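Local coordinates for protein hypothetical glycoside hydrolase (Parabacteroides distasonis, PDB 3TAW) that is of unknown function but belongs to a glycoside-hydrolase-related family whose members fold as five-bladed beta-propellers, at residues 31-36 / 42-47; 67-72 / 77-82. One frame throughout, in Å; residues are numbered along the deposited sequence.

Interaction 1 is a short two-stranded hairpin that packs against the first propeller blade, and interaction 2 is the loop end of the hairpin formed by the second and third strands of that blade. Their centres lie about 10 Å apart. Arg82 of interaction 2 joins them: its NE lies 3.5 Å from Phe34 CE1 and its NH2 3.3 Å from Cys36 SG, both in packing contact. Along the same seam, Ala68 CB sits 3.5 Å from Trp45 O and Asp70 CB 3.2 Å from Ala44 O. On the Glu69 and Ser81 face of interaction 2, Arg67 has its side chain about 5 Å from a bound unknown ligand, probably from the crystallisation liquor, though such molecules can mark pockets.

Interaction 1: residues 31-36 / 42-47; sequences PTKFYC and SVAWEE
Phe34 and Val43 face each other as an antiparallel hydrogen-bonded pair: Phe34 N gives its hydrogen to Val43 O at 3.0 Å, and Val43 N returns one to Phe34 O at 2.8 Å. Tyr35 and Ser42 follow as a non-hydrogen-bonded pair. The axes of strands 33-36 and 42-44 run 133° apart, well short of strictly antiparallel. Toward Thr32 the pairing fades, and only a weak bond from Trp45 N to Thr32 O (3.4 Å) is left of the hydrogen bonding between the backbones there, as residues 44-47 fold into a type I turn. The CA of Ala44 also points its hydrogen at Thr32 O, 3.3 Å away.

Phe34 and Trp45 carry the apolar face. Trp45 CG lies between its own backbone N and carbonyl carbon (chi1 65°), which brings the indole beside the Phe34 ring, and Phe34 CD1 comes 3.7 Å from Trp45 CD1. The two rings meet obliquely, their planes 76° apart. The pair belongs to a beta hairpin forming its own two-stranded sheet, which lies on the blade made by strands 49-58, 61-69, 81-88 and 95-96; Phe34, Cys36, Val43 and Trp45 all rest on Arg82 of that blade. Trp45 NE1, hydrogen-bonded to Thr98 O, also has Thr32 CG2 alongside at 3.7 Å.

Glu46 reaches back with an extended chain. Its OE2 accepts from Thr32 OG1 at 2.7 Å through the anti lone pair, while OE1 is occupied by Tyr66 OH and a salt bridge to Arg96, leaving the carboxylate gripped at both oxygens. On the Tyr35 side of the sheet, at the surface, Lys33 curls through successive bends and lays CD against Ala44 CB, 3.9 Å away.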
loop_
_atom_site.group_PDB
_atom_site.type_symbol
_atom_site.label_atom_id
_atom_site.label_comp_id
_atom_site.label_asym_id
_atom_site.label_seq_id
_atom_site.Cartn_x
_atom_site.Cartn_y
_atom_site.Cartn_z
ATOM N N PRO A 31 23.796 -3.946 0.338
ATOM C CA PRO A 31 24.670 -2.859 0.794
ATOM C C PRO A 31 24.874 -1.709 -0.204
ATOM O O PRO A 31 25.769 -0.876 -0.019
ATOM C CB PRO A 31 26.012 -3.583 1.045
ATOM C CG PRO A 31 26.022 -4.685 0.075
ATOM C CD PRO A 31 24.562 -5.125 -0.106
ATOM N N THR A 32 24.026 -1.645 -1.222
ATOM C CA THR A 32 24.098 -0.658 -2.283
ATOM C C THR A 32 24.196 0.776 -1.793
ATOM O O THR A 32 23.460 1.174 -0.890
ATOM C CB THR A 32 22.815 -0.751 -3.124
ATOM O OG1 THR A 32 22.444 -2.144 -3.257
ATOM C CG2 THR A 32 23.034 -0.124 -4.466
ATOM N N LYS A 33 25.072 1.572 -2.415
ATOM C CA LYS A 33 25.193 2.974 -2.036
ATOM C C LYS A 33 24.597 3.899 -3.087
ATOM O O LYS A 33 24.654 3.611 -4.304
ATOM C CB LYS A 33 26.656 3.360 -1.875
ATOM C CG LYS A 33 27.478 2.475 -0.954
ATOM C CD LYS A 33 27.045 2.558 0.482
ATOM C CE LYS A 33 27.424 3.893 1.156
ATOM N NZ LYS A 33 28.884 4.031 1.487
ATOM N N PHE A 34 24.073 5.027 -2.635
ATOM C CA PHE A 34 23.760 6.122 -3.523
ATOM C C PHE A 34 24.009 7.440 -2.834
ATOM O O PHE A 34 24.036 7.513 -1.598
ATOM C CB PHE A 34 22.334 6.050 -4.086
ATOM C CG PHE A 34 21.316 6.922 -3.377
ATOM C CD1 PHE A 34 21.001 6.718 -2.047
ATOM C CD2 PHE A 34 20.666 7.935 -4.066
ATOM C CE1 PHE A 34 20.057 7.536 -1.402
ATOM C CE2 PHE A 34 19.700 8.742 -3.443
ATOM C CZ PHE A 34 19.400 8.536 -2.110
ATOM N N TYR A 35 24.177 8.475 -3.643
ATOM C CA TYR A 35 24.426 9.806 -3.106
ATOM C C TYR A 35 23.117 10.500 -2.797
ATOM O O TYR A 35 22.355 10.894 -3.708
ATOM C CB TYR A 35 25.267 10.658 -4.038
ATOM C CG TYR A 35 25.684 11.930 -3.342
ATOM C CD1 TYR A 35 26.738 11.929 -2.442
ATOM C CD2 TYR A 35 25.012 13.129 -3.563
ATOM C CE1 TYR A 35 27.112 13.078 -1.808
ATOM C CE2 TYR A 35 25.388 14.302 -2.911
ATOM C CZ TYR A 35 26.436 14.256 -2.022
ATOM O OH TYR A 35 26.856 15.395 -1.353
ATOM N N CYS A 36 22.857 10.624 -1.492
ATOM C CA CYS A 36 21.612 11.189 -0.988
ATOM C C CYS A 36 21.636 12.710 -0.975
ATOM O O CYS A 36 22.514 13.316 -0.337
ATOM C CB CYS A 36 21.385 10.704 0.430
ATOM S SG CYS A 36 19.915 11.457 1.211
ATOM N N SER A 42 27.009 9.815 0.582
ATOM C CA SER A 42 26.705 8.477 0.090
ATOM C C SER A 42 26.146 7.619 1.230
ATOM O O SER A 42 26.769 7.514 2.314
ATOM C CB SER A 42 27.928 7.814 -0.511
ATOM O OG SER A 42 27.635 6.487 -0.907
ATOM N N VAL A 43 24.986 7.017 0.974
ATOM C CA VAL A 43 24.232 6.283 1.973
ATOM C C VAL A 43 23.910 4.872 1.482
ATOM O O VAL A 43 23.617 4.668 0.293
ATOM C CB VAL A 43 22.906 7.071 2.233
ATOM C CG1 VAL A 43 21.877 6.230 2.955
ATOM C CG2 VAL A 43 23.208 8.403 2.940
ATOM N N ALA A 44 23.959 3.906 2.398
ATOM C CA ALA A 44 23.519 2.533 2.100
ATOM C C ALA A 44 21.995 2.459 2.291
ATOM O O ALA A 44 21.478 2.134 3.380
ATOM C CB ALA A 44 24.249 1.521 2.959
ATOM N N TRP A 45 21.303 2.786 1.213
ATOM C CA TRP A 45 19.893 3.130 1.252
ATOM C C TRP A 45 18.955 1.941 1.412
ATOM O O TRP A 45 17.776 2.138 1.684
ATOM C CB TRP A 45 19.522 3.923 -0.007
ATOM C CG TRP A 45 19.647 3.175 -1.282
ATOM C CD1 TRP A 45 20.766 3.051 -2.070
ATOM C CD2 TRP A 45 18.596 2.495 -1.976
ATOM N NE1 TRP A 45 20.483 2.305 -3.181
ATOM C CE2 TRP A 45 19.157 1.945 -3.152
ATOM C CE3 TRP A 45 17.237 2.283 -1.709
ATOM C CZ2 TRP A 45 18.402 1.207 -4.073
ATOM C CZ3 TRP A 45 16.491 1.559 -2.620
ATOM C CH2 TRP A 45 17.067 1.019 -3.783
ATOM N N GLU A 46 19.464 0.721 1.251
ATOM C CA GLU A 46 18.624 -0.473 1.373
ATOM C C GLU A 46 19.280 -1.548 2.223
ATOM O O GLU A 46 18.966 -2.742 2.124
ATOM C CB GLU A 46 18.230 -1.003 -0.009
ATOM C CG GLU A 46 19.370 -1.294 -0.954
ATOM C CD GLU A 46 18.910 -1.858 -2.282
ATOM O OE1 GLU A 46 17.682 -2.106 -2.429
ATOM O OE2 GLU A 46 19.784 -2.061 -3.166
ATOM N N GLU A 47 20.139 -1.112 3.131
ATOM C CA GLU A 47 20.952 -2.030 3.913
ATOM C C GLU A 47 20.197 -2.764 5.007
ATOM O O GLU A 47 20.576 -3.862 5.383
ATOM C CB GLU A 47 22.108 -1.222 4.521
ATOM C CG GLU A 47 23.037 -1.968 5.421
ATOM C CD GLU A 47 24.247 -1.118 5.747
ATOM O OE1 GLU A 47 24.057 -0.059 6.375
ATOM O OE2 GLU A 47 25.366 -1.493 5.325
#

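Interaction 2: residues 67-72 / 77-82; sequences RAEDNS and GSRTSR
Asp70 and Arg82 form a salt bridge, Arg82 NH1 to Asp70 OD2 at 2.9 Å and nearly straight (170° at the hydrogen). Asp70 OD2 lies in the guanidinium plane of Arg82, whereas Arg82 NH1 meets the carboxylate from above its plane. Asp70 OD1 is gripped three times: by Thr80 N across the contact at 3.3 Å, and by Ser72 N and Ser72 OG from its own segment, the first of these closing an Asx turn. Glu69 OE1 takes Arg79 NH1 at 2.9 Å, again from above the carboxylate. Arg79 bends at chi2 and chi3 (-93° and -67°), folding one guanidinium face over Asp70 O, which is buried without a hydrogen-bond partner; Arg79 CZ lies 3.6 Å from Asp70 O.

Between the Asp70-Arg82 and Glu69-Arg79 pairs runs the antiparallel hairpin of strands 61-69 and 81-88 within the four-stranded blade. Ala68 and Arg82 exchange two backbone bonds, with Ala68 N 2.7 Å from Arg82 O. On the Glu69 and Ser81 face, fully extended Arg67 brings NE to Ser81 OG at 2.9 Å; its NH2 forms a salt bridge to Glu69 OE2 through a weak hydrogen bond, joining Arg67, Glu69 and Arg79 in one network.

Farther out, Asp120 pairs with Arg67 NH1 and Asp49 with Arg79 NH1, while Ala73 O receives Arg79 NE and Gln316 donates to Glu69 OE1. Thr80 OG1 bonds Pro115 O. Waters tie Asp70 OD2 to Thr80 OG1 and Arg82 NH2, and Glu69 OE2 to Arg79 N and Gly77 N.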
loop_
_atom_site.group_PDB
_atom_site.type_symbol
_atom_site.label_atom_id
_atom_site.label_comp_id
_atom_site.label_asym_id
_atom_site.label_seq_id
_atom_site.Cartn_x
_atom_site.Cartn_y
_atom_site.Cartn_z
ATOM N N ARG A 67 9.711 -0.378 -0.391
ATOM C CA ARG A 67 10.137 0.510 0.665
ATOM C C ARG A 67 11.461 0.009 1.181
ATOM O O ARG A 67 11.545 -1.113 1.640
ATOM C CB ARG A 67 9.120 0.547 1.801
ATOM C CG ARG A 67 9.532 1.491 2.931
ATOM C CD ARG A 67 8.525 1.459 4.074
ATOM N NE ARG A 67 9.031 2.097 5.277
ATOM C CZ ARG A 67 8.355 2.214 6.423
ATOM N NH1 ARG A 67 7.108 1.760 6.535
ATOM N NH2 ARG A 67 8.931 2.794 7.467
ATOM N N ALA A 68 12.503 0.833 1.085
ATOM C CA ALA A 68 13.832 0.447 1.538
ATOM C C ALA A 68 14.237 1.351 2.691
ATOM O O ALA A 68 14.050 2.557 2.632
ATOM C CB ALA A 68 14.855 0.580 0.410
ATOM N N GLU A 69 14.791 0.752 3.735
ATOM C CA GLU A 69 15.272 1.510 4.870
ATOM C C GLU A 69 16.767 1.344 5.050
ATOM O O GLU A 69 17.303 0.238 4.926
ATOM C CB GLU A 69 14.552 1.082 6.142
ATOM C CG GLU A 69 13.153 1.664 6.290
ATOM C CD GLU A 69 12.499 1.312 7.625
ATOM O OE1 GLU A 69 12.834 0.236 8.180
ATOM O OE2 GLU A 69 11.668 2.124 8.120
ATOM N N ASP A 70 17.430 2.460 5.318
ATOM C CA ASP A 70 18.828 2.428 5.723
ATOM C C ASP A 70 18.976 2.072 7.212
ATOM O O ASP A 70 17.980 1.828 7.911
ATOM C CB ASP A 70 19.525 3.728 5.335
ATOM C CG ASP A 70 18.959 4.963 6.020
ATOM O OD1 ASP A 70 18.422 4.874 7.150
ATOM O OD2 ASP A 70 19.122 6.045 5.441
ATOM N N ASN A 71 20.220 1.979 7.674
ATOM C CA ASN A 71 20.505 1.635 9.075
ATOM C C ASN A 71 20.904 2.876 9.885
ATOM O O ASN A 71 21.714 2.787 10.817
ATOM C CB ASN A 71 21.606 0.557 9.122
ATOM C CG ASN A 71 21.404 -0.457 10.245
ATOM O OD1 ASN A 71 20.288 -0.867 10.537
ATOM N ND2 ASN A 71 22.504 -0.876 10.868
ATOM N N SER A 72 20.327 4.040 9.568
ATOM C CA SER A 72 20.742 5.285 10.229
ATOM C C SER A 72 20.281 5.331 11.705
ATOM O O SER A 72 20.831 6.084 12.511
ATOM C CB SER A 72 20.280 6.528 9.448
ATOM O OG SER A 72 18.894 6.513 9.172
ATOM N N GLY A 77 10.238 3.183 12.340
ATOM C CA GLY A 77 10.032 4.594 12.081
ATOM C C GLY A 77 11.192 5.505 12.445
ATOM O O GLY A 77 11.052 6.724 12.351
ATOM N N SER A 78 12.341 4.921 12.788
ATOM C CA SER A 78 13.503 5.676 13.277
ATOM C C SER A 78 14.523 6.070 12.194
ATOM O O SER A 78 15.466 6.813 12.484
ATOM C CB SER A 78 14.244 4.844 14.337
ATOM O OG SER A 78 14.778 3.660 13.733
ATOM N N ARG A 79 14.359 5.558 10.971
ATOM C CA ARG A 79 15.410 5.672 9.938
ATOM C C ARG A 79 14.864 6.425 8.714
ATOM O O ARG A 79 13.956 7.233 8.871
ATOM C CB ARG A 79 15.982 4.287 9.605
ATOM C CG ARG A 79 14.994 3.211 9.209
ATOM C CD ARG A 79 14.513 2.340 10.413
ATOM N NE ARG A 79 15.635 1.555 10.910
ATOM C CZ ARG A 79 15.985 0.338 10.492
ATOM N NH1 ARG A 79 15.269 -0.353 9.583
ATOM N NH2 ARG A 79 17.072 -0.207 10.999
ATOM N N THR A 80 15.448 6.238 7.530
ATOM C CA THR A 80 14.970 6.930 6.339
ATOM C C THR A 80 14.489 5.904 5.334
ATOM O O THR A 80 15.224 4.965 4.998
ATOM C CB THR A 80 16.049 7.829 5.692
ATOM O OG1 THR A 80 16.531 8.768 6.662
ATOM C CG2 THR A 80 15.481 8.597 4.474
ATOM N N SER A 81 13.264 6.106 4.839
ATOM C CA SER A 81 12.674 5.254 3.807
ATOM C C SER A 81 12.809 5.919 2.444
ATOM O O SER A 81 12.664 7.134 2.322
ATOM C CB SER A 81 11.188 4.999 4.098
ATOM O OG SER A 81 11.007 4.191 5.260
ATOM N N ARG A 82 13.160 5.113 1.452
ATOM C CA ARG A 82 13.291 5.502 0.058
ATOM C C ARG A 82 12.703 4.344 -0.763
ATOM O O ARG A 82 12.576 3.217 -0.255
ATOM C CB ARG A 82 14.771 5.741 -0.296
ATOM C CG ARG A 82 15.413 6.834 0.550
ATOM C CD ARG A 82 16.879 7.046 0.197
ATOM N NE ARG A 82 17.527 8.060 1.020
ATOM C CZ ARG A 82 18.106 7.835 2.201
ATOM N NH1 ARG A 82 18.078 6.639 2.776
ATOM N NH2 ARG A 82 18.705 8.831 2.845
HETATM O O HOH W 1 11.935 4.507 9.511
HETATM O O HOH W 2 10.644 1.169 10.275
HETATM O O HOH W 3 19.125 8.640 5.780
#